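Glutathione S-transferase family protein (Pseudomonas putida, PDB 3LXZ) probably catalyses the conjugation of reduced glutathione to a wide range of hydrophobic electrophiles, both foreign and endogenous. Local coordinates at residues V31-G36 / G48-L53; K4-S9 / V52-H57; L99-P104 / A132-L137. One frame throughout, in Å; residues are numbered along the deposited sequence.

Contact 1 (V31-G36 / G48-L53); sequences VTFYGG and GKVPVL
F33 and V50 pass one another running opposite ways, and the methyl CG2 of V50 is where they meet. CG2 of V50 lies 3.9 Å from CD2 of F33. CG anti to the backbone N (chi1 172°) sets the F33 ring against 48-53, where CE2 of F33 also comes within 4.1 Å of CG2 of V52; the carbonyl O of K49 stands at the ring edge. CG2 of V50 also packs on main chain, 3.7 Å from C of Y34. F33 folds back over its own chain, so that the N of G35 sits above the centre of one ring face. All this belongs to the thioredoxin-like N-terminal domain of glutathione transferases, whose cis-proline loop is recognised here by the cis peptide between V50 and P51. K49 and V50 in that loop bind glutathione, and the side chain of V50 also touches S11, a further glutathione-binding residue. Beyond the apolar patch glycines bring the backbones together: the N of G36 donates to O of G48 at 2.9 Å, nearly straight (165°) but tilted 17° from the carbonyl plane. A beta carbon on G35 would collide with that same oxygen.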
# COMPACT_ATOMS: atom_id res chain seq x y z
N VAL A 31 2.43 -3.13 23.91
CA VAL A 31 2.27 -1.79 24.48
C VAL A 31 0.99 -1.16 23.95
O VAL A 31 0.85 -1.02 22.74
CB VAL A 31 3.46 -0.86 24.11
CG1 VAL A 31 3.27 0.53 24.70
CG2 VAL A 31 4.81 -1.46 24.55
N THR A 32 0.06 -0.81 24.84
CA THR A 32 -1.20 -0.16 24.45
C THR A 32 -0.91 1.23 23.87
O THR A 32 -0.26 2.06 24.53
CB THR A 32 -2.19 -0.08 25.64
OG1 THR A 32 -2.32 -1.38 26.23
CG2 THR A 32 -3.60 0.39 25.19
N PHE A 33 -1.42 1.48 22.67
CA PHE A 33 -1.08 2.66 21.85
C PHE A 33 -2.17 2.73 20.77
O PHE A 33 -2.39 1.76 20.05
CB PHE A 33 0.30 2.50 21.20
CG PHE A 33 0.64 3.59 20.19
CD1 PHE A 33 1.03 4.88 20.60
CD2 PHE A 33 0.59 3.32 18.85
CE1 PHE A 33 1.35 5.89 19.64
CE2 PHE A 33 0.91 4.31 17.90
CZ PHE A 33 1.28 5.60 18.31
N TYR A 34 -2.87 3.85 20.69
CA TYR A 34 -3.98 3.96 19.77
C TYR A 34 -3.65 4.86 18.56
O TYR A 34 -4.53 5.10 17.72
CB TYR A 34 -5.18 4.54 20.50
CG TYR A 34 -5.73 3.66 21.60
CD1 TYR A 34 -6.49 2.51 21.29
CD2 TYR A 34 -5.49 3.97 22.94
CE1 TYR A 34 -7.03 1.70 22.32
CE2 TYR A 34 -6.01 3.18 23.97
CZ TYR A 34 -6.77 2.05 23.66
OH TYR A 34 -7.29 1.29 24.71
N GLY A 35 -2.43 5.35 18.50
CA GLY A 35 -1.99 6.22 17.40
C GLY A 35 -2.80 7.48 17.37
O GLY A 35 -3.01 8.10 18.43
N GLY A 36 -3.27 7.87 16.20
CA GLY A 36 -3.99 9.13 16.06
C GLY A 36 -3.03 10.32 15.90
O GLY A 36 -1.79 10.17 15.78
N GLY A 48 0.18 8.32 12.21
CA GLY A 48 -0.77 8.08 13.30
C GLY A 48 -1.42 6.71 13.19
O GLY A 48 -2.44 6.44 13.83
N LYS A 49 -0.84 5.85 12.36
CA LYS A 49 -1.39 4.51 12.14
C LYS A 49 -0.90 3.54 13.19
O LYS A 49 0.10 3.74 13.82
CB LYS A 49 -0.98 3.94 10.77
CG LYS A 49 -1.52 4.73 9.53
CD LYS A 49 -3.01 5.01 9.61
CE LYS A 49 -3.37 6.00 8.53
NZ LYS A 49 -4.82 6.34 8.41
N VAL A 50 -1.64 2.46 13.34
CA VAL A 50 -1.26 1.36 14.19
C VAL A 50 -1.14 0.14 13.29
O VAL A 50 -1.93 0.02 12.33
CB VAL A 50 -2.40 1.19 15.24
CG1 VAL A 50 -2.49 -0.21 15.78
CG2 VAL A 50 -2.25 2.25 16.33
N PRO A 51 -0.18 -0.78 13.57
CA PRO A 51 0.75 -0.85 14.70
C PRO A 51 2.11 -0.24 14.43
O PRO A 51 2.40 0.13 13.31
CB PRO A 51 0.93 -2.36 14.87
CG PRO A 51 0.88 -2.86 13.44
CD PRO A 51 -0.17 -2.03 12.78
N VAL A 52 2.96 -0.21 15.47
CA VAL A 52 4.36 0.18 15.32
C VAL A 52 5.23 -0.88 16.00
O VAL A 52 4.91 -1.31 17.11
CB VAL A 52 4.62 1.57 15.93
CG1 VAL A 52 6.03 2.08 15.61
CG2 VAL A 52 3.64 2.56 15.37
N LEU A 53 6.29 -1.33 15.33
CA LEU A 53 7.26 -2.27 15.93
C LEU A 53 8.44 -1.48 16.47
O LEU A 53 9.04 -0.70 15.73
CB LEU A 53 7.80 -3.25 14.91
CG LEU A 53 8.61 -4.43 15.48
CD1 LEU A 53 7.70 -5.43 16.23
CD2 LEU A 53 9.39 -5.13 14.38

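Contact 2 (K4-S9 / V52-H57)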
# COMPACT_ATOMS: atom_id res chain seq x y z
N LYS A 4 9.00 -4.87 20.76
CA LYS A 4 7.79 -4.38 21.38
C LYS A 4 6.81 -4.04 20.26
O LYS A 4 7.19 -3.42 19.28
CB LYS A 4 8.05 -3.12 22.19
CG LYS A 4 9.07 -3.20 23.34
CD LYS A 4 9.02 -1.86 24.13
CE LYS A 4 9.73 -1.89 25.48
NZ LYS A 4 11.01 -2.65 25.46
N LEU A 5 5.56 -4.45 20.41
CA LEU A 5 4.53 -4.12 19.43
C LEU A 5 3.56 -3.10 20.02
O LEU A 5 2.82 -3.42 20.96
CB LEU A 5 3.76 -5.38 19.03
CG LEU A 5 2.74 -5.20 17.90
CD1 LEU A 5 3.43 -4.75 16.57
CD2 LEU A 5 2.03 -6.53 17.72
N TYR A 6 3.56 -1.88 19.47
CA TYR A 6 2.66 -0.84 19.92
C TYR A 6 1.37 -0.95 19.14
O TYR A 6 1.39 -0.93 17.90
CB TYR A 6 3.23 0.57 19.64
CG TYR A 6 4.35 0.99 20.56
CD1 TYR A 6 5.50 0.21 20.69
CD2 TYR A 6 4.29 2.19 21.28
CE1 TYR A 6 6.54 0.59 21.52
CE2 TYR A 6 5.33 2.58 22.11
CZ TYR A 6 6.45 1.78 22.22
OH TYR A 6 7.51 2.15 23.02
N GLY A 7 0.25 -1.05 19.84
CA GLY A 7 -1.06 -0.99 19.19
C GLY A 7 -2.16 -1.33 20.17
O GLY A 7 -2.05 -1.07 21.38
N PHE A 8 -3.24 -1.88 19.67
CA PHE A 8 -4.31 -2.29 20.55
C PHE A 8 -5.00 -3.47 19.92
O PHE A 8 -5.06 -3.58 18.72
CB PHE A 8 -5.23 -1.10 20.87
CG PHE A 8 -5.94 -0.49 19.66
CD1 PHE A 8 -5.28 0.42 18.81
CD2 PHE A 8 -7.27 -0.82 19.39
CE1 PHE A 8 -5.94 0.98 17.72
CE2 PHE A 8 -7.95 -0.26 18.30
CZ PHE A 8 -7.28 0.64 17.46
N SER A 9 -5.51 -4.37 20.76
CA SER A 9 -6.02 -5.64 20.27
C SER A 9 -7.33 -5.56 19.52
O SER A 9 -7.79 -6.57 19.01
CB SER A 9 -6.11 -6.64 21.42
OG SER A 9 -4.81 -7.02 21.79
N VAL A 52 2.96 -0.21 15.47
CA VAL A 52 4.36 0.18 15.32
C VAL A 52 5.23 -0.88 16.00
O VAL A 52 4.91 -1.31 17.11
CB VAL A 52 4.62 1.57 15.93
CG1 VAL A 52 6.03 2.08 15.61
CG2 VAL A 52 3.64 2.56 15.37
N LEU A 53 6.29 -1.33 15.33
CA LEU A 53 7.26 -2.27 15.93
C LEU A 53 8.44 -1.48 16.47
O LEU A 53 9.04 -0.70 15.73
CB LEU A 53 7.80 -3.25 14.91
CG LEU A 53 8.61 -4.43 15.48
CD1 LEU A 53 7.70 -5.43 16.23
CD2 LEU A 53 9.39 -5.13 14.38
N GLU A 54 8.78 -1.68 17.74
CA GLU A 54 9.97 -1.04 18.26
C GLU A 54 11.12 -2.03 18.27
O GLU A 54 11.03 -3.11 18.85
CB GLU A 54 9.74 -0.45 19.66
CG GLU A 54 10.96 0.43 20.11
CD GLU A 54 10.75 1.15 21.47
OE1 GLU A 54 9.91 0.71 22.26
OE2 GLU A 54 11.45 2.16 21.73
N THR A 55 12.21 -1.66 17.59
CA THR A 55 13.39 -2.52 17.48
C THR A 55 14.56 -1.80 18.16
O THR A 55 14.45 -0.60 18.49
CB THR A 55 13.76 -2.80 16.01
OG1 THR A 55 14.40 -1.64 15.46
CG2 THR A 55 12.50 -3.16 15.18
N GLU A 56 15.68 -2.50 18.35
CA GLU A 56 16.93 -1.86 18.76
C GLU A 56 17.35 -0.67 17.87
O GLU A 56 18.05 0.24 18.35
CB GLU A 56 18.08 -2.88 18.87
CG GLU A 56 18.30 -3.74 17.62
CD GLU A 56 19.63 -4.48 17.60
OE1 GLU A 56 20.67 -3.87 17.94
OE2 GLU A 56 19.64 -5.67 17.21
N HIS A 57 16.93 -0.67 16.61
CA HIS A 57 17.29 0.42 15.68
C HIS A 57 16.27 1.58 15.64
O HIS A 57 16.52 2.59 14.98
CB HIS A 57 17.53 -0.13 14.27
CG HIS A 57 18.51 -1.26 14.23
ND1 HIS A 57 18.14 -2.57 13.94
CD2 HIS A 57 19.84 -1.29 14.47
CE1 HIS A 57 19.21 -3.34 13.98
NE2 HIS A 57 20.25 -2.60 14.30
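Four backbone hydrogen bonds join K4 to E54 and Y6 to V52, both hydrogen-bonded pairs of antiparallel strands; L5 and L53 form the non-hydrogen-bonded pair between them. The bond from E54 N to K4 O is short and almost straight (2.8 Å, 176°), whereas its mate from K4 N to E54 O stretches to 3.3 Å. Strands 3-7 and 52-55 are the central two of the four-stranded mixed sheet, order 2-1-3-4, in the thioredoxin-like domain. Among polar side chains, OH of Y6 donates to OE1 of E54 at 2.9 Å, reaching it from above the carboxylate plane, which stands 72° from the ring. The E54 chain, extended with CG anti to its N (chi1 -171°), passes obliquely across the tyrosine. A phenylalanine in place of Y6 would lack the hydroxyl and would probably leave E54 OE1 without this donor. K4 runs alongside E54, CD of K4 being 3.3 Å from OE1 of E54; its ammonium makes no close ion pair there, NZ being 4.8 Å from that oxygen. Apolar contacts occupy both faces: CB of Y6 meets CB of V52 at 4.1 Å, while the L5 and L53 methyls CD1 approach on the side covered by helices 12-23 and 63-73.

Contact 3 (L99-P104 / A132-L137)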
# COMPACT_ATOMS: atom_id res chain seq x y z
N LEU A 99 -5.13 -2.70 -0.27
CA LEU A 99 -5.58 -1.48 -0.94
C LEU A 99 -6.99 -1.65 -1.49
O LEU A 99 -7.71 -0.66 -1.63
CB LEU A 99 -4.65 -1.16 -2.13
CG LEU A 99 -3.41 -0.30 -1.85
CD1 LEU A 99 -2.59 -0.91 -0.79
CD2 LEU A 99 -2.57 -0.01 -3.11
N TYR A 100 -7.38 -2.87 -1.82
CA TYR A 100 -8.62 -3.03 -2.59
C TYR A 100 -9.73 -3.70 -1.83
O TYR A 100 -10.88 -3.76 -2.32
CB TYR A 100 -8.38 -3.73 -3.95
CG TYR A 100 -7.24 -3.10 -4.70
CD1 TYR A 100 -7.21 -1.72 -4.92
CD2 TYR A 100 -6.16 -3.86 -5.11
CE1 TYR A 100 -6.12 -1.11 -5.57
CE2 TYR A 100 -5.08 -3.29 -5.75
CZ TYR A 100 -5.06 -1.91 -5.97
OH TYR A 100 -3.97 -1.37 -6.62
N ILE A 101 -9.42 -4.15 -0.62
CA ILE A 101 -10.46 -4.72 0.27
C ILE A 101 -10.46 -4.02 1.61
O ILE A 101 -11.45 -3.40 1.98
CB ILE A 101 -10.35 -6.25 0.41
CG1 ILE A 101 -10.63 -6.91 -0.96
CG2 ILE A 101 -11.32 -6.74 1.50
CD1 ILE A 101 -10.66 -8.42 -0.93
N GLU A 102 -9.32 -4.02 2.30
CA GLU A 102 -9.29 -3.41 3.64
C GLU A 102 -9.58 -1.89 3.66
O GLU A 102 -10.45 -1.44 4.40
CB GLU A 102 -7.98 -3.73 4.35
CG GLU A 102 -8.14 -3.71 5.94
CD GLU A 102 -8.34 -2.33 6.58
OE1 GLU A 102 -7.77 -1.31 6.08
OE2 GLU A 102 -9.02 -2.28 7.63
N LEU A 103 -8.87 -1.11 2.84
CA LEU A 103 -9.06 0.34 2.82
C LEU A 103 -10.46 0.75 2.40
O LEU A 103 -11.08 1.57 3.08
CB LEU A 103 -8.00 1.08 2.00
CG LEU A 103 -6.55 0.94 2.54
CD1 LEU A 103 -5.66 1.87 1.71
CD2 LEU A 103 -6.45 1.25 4.03
N PRO A 104 -11.00 0.17 1.31
CA PRO A 104 -12.38 0.58 1.05
C PRO A 104 -13.38 0.18 2.15
O PRO A 104 -14.29 0.95 2.45
CB PRO A 104 -12.74 -0.10 -0.26
CG PRO A 104 -11.65 -0.98 -0.61
CD PRO A 104 -10.47 -0.74 0.28
N ALA A 132 -14.79 -4.77 -6.77
CA ALA A 132 -13.61 -4.98 -7.62
C ALA A 132 -12.50 -5.69 -6.85
O ALA A 132 -11.76 -6.53 -7.40
CB ALA A 132 -13.12 -3.64 -8.22
N GLY A 133 -12.39 -5.40 -5.56
CA GLY A 133 -11.31 -5.96 -4.76
C GLY A 133 -11.50 -7.44 -4.55
O GLY A 133 -10.55 -8.24 -4.62
N PHE A 134 -12.74 -7.83 -4.29
CA PHE A 134 -13.09 -9.25 -4.16
C PHE A 134 -12.93 -9.99 -5.49
O PHE A 134 -12.47 -11.14 -5.50
CB PHE A 134 -14.49 -9.43 -3.56
CG PHE A 134 -14.50 -9.39 -2.07
CD1 PHE A 134 -14.02 -10.48 -1.34
CD2 PHE A 134 -14.93 -8.26 -1.37
CE1 PHE A 134 -13.99 -10.45 0.07
CE2 PHE A 134 -14.92 -8.24 0.06
CZ PHE A 134 -14.43 -9.34 0.77
N ALA A 135 -13.27 -9.32 -6.60
CA ALA A 135 -13.06 -9.90 -7.94
C ALA A 135 -11.58 -10.16 -8.20
O ALA A 135 -11.22 -11.24 -8.69
CB ALA A 135 -13.65 -9.00 -9.04
N THR A 136 -10.74 -9.17 -7.86
CA THR A 136 -9.27 -9.28 -7.96
C THR A 136 -8.71 -10.44 -7.15
O THR A 136 -7.87 -11.22 -7.62
CB THR A 136 -8.62 -7.96 -7.53
OG1 THR A 136 -8.97 -6.93 -8.45
CG2 THR A 136 -7.07 -8.07 -7.42
N LEU A 137 -9.19 -10.57 -5.92
CA LEU A 137 -8.74 -11.66 -5.06
C LEU A 137 -9.11 -13.04 -5.62
O LEU A 137 -8.31 -14.00 -5.56
CB LEU A 137 -9.27 -11.46 -3.62
CG LEU A 137 -8.82 -12.48 -2.56
CD1 LEU A 137 -7.30 -12.58 -2.48
CD2 LEU A 137 -9.46 -12.18 -1.18
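Y100 and G133 mark the point where the two helical segments come nearest, their CA atoms 4.5 Å apart. The segment axes approach to 8.2 Å and run roughly antiparallel, at 145° between their directions. Helix 84-106 is irregular here: a wider pi-type turn spans 99-102, and P104, which has no N-H to give, leaves a kink. The carbonyl O of Y100 points across to G133, whose CA lies 3.3 Å away in a CA-H...O contact. Glycine is what permits this proximity, since a beta carbon at G133 would run into that oxygen and crowd CG1 of I101. The pair belongs to the all-helical C-terminal domain of the glutathione transferase fold, and the contact lies in its interior, joining helix 84-106 to helix 120-140. I101 carries most of the side-chain packing. With CG1 anti to the carbonyl carbon (chi1 -65°) and the chain extended beyond it, CD1 of I101 is placed over the centre of one face of the F134 ring, 3.9 Å from the centroid and only 9° off the normal, a CH-pi contact. The isoleucine chain runs nearly perpendicular to the phenylalanine side chain, and CG2 of I101 reaches CZ at the far end of the F134 ring, 4.1 Å away. CD1 of I101 also touches CD2 of L137 at 4.0 Å, so this one methyl bridges two residues a helical turn apart. F134 also stacks with F178, and helix 154-174 packs against both I101 and F134 through A166. Y100 contributes its CB, which rests against CA of G133, while its ring extends past the contact and OH hydrogen-bonds to OE2 of E62 of the second subunit. T136 OG1 likewise hydrogen-bonds to O of P46 of that subunit, so this helix pair also forms part of the dimer interface.

Along the chain the thioredoxin-like domain comes first and the helical domain second, and the three contacts sample both. Contacts 1 and 2 belong together: their centres are 8 Å apart, they share V52 and L53 on strand 52-55, and strand 3-7 of contact 2 lies between the strands used by contact 1, with F33 N probably hydrogen-bonded to G7 O. Contact 3 comes later in the chain, on the opposite side of its centre, its centre about 24 Å from that of contact 1 and 27 Å from that of contact 2. Across the dimer, K49 of contact 1 packs on Y100 of the second subunit, so a glutathione-binding loop meets the partner's helix 84-106.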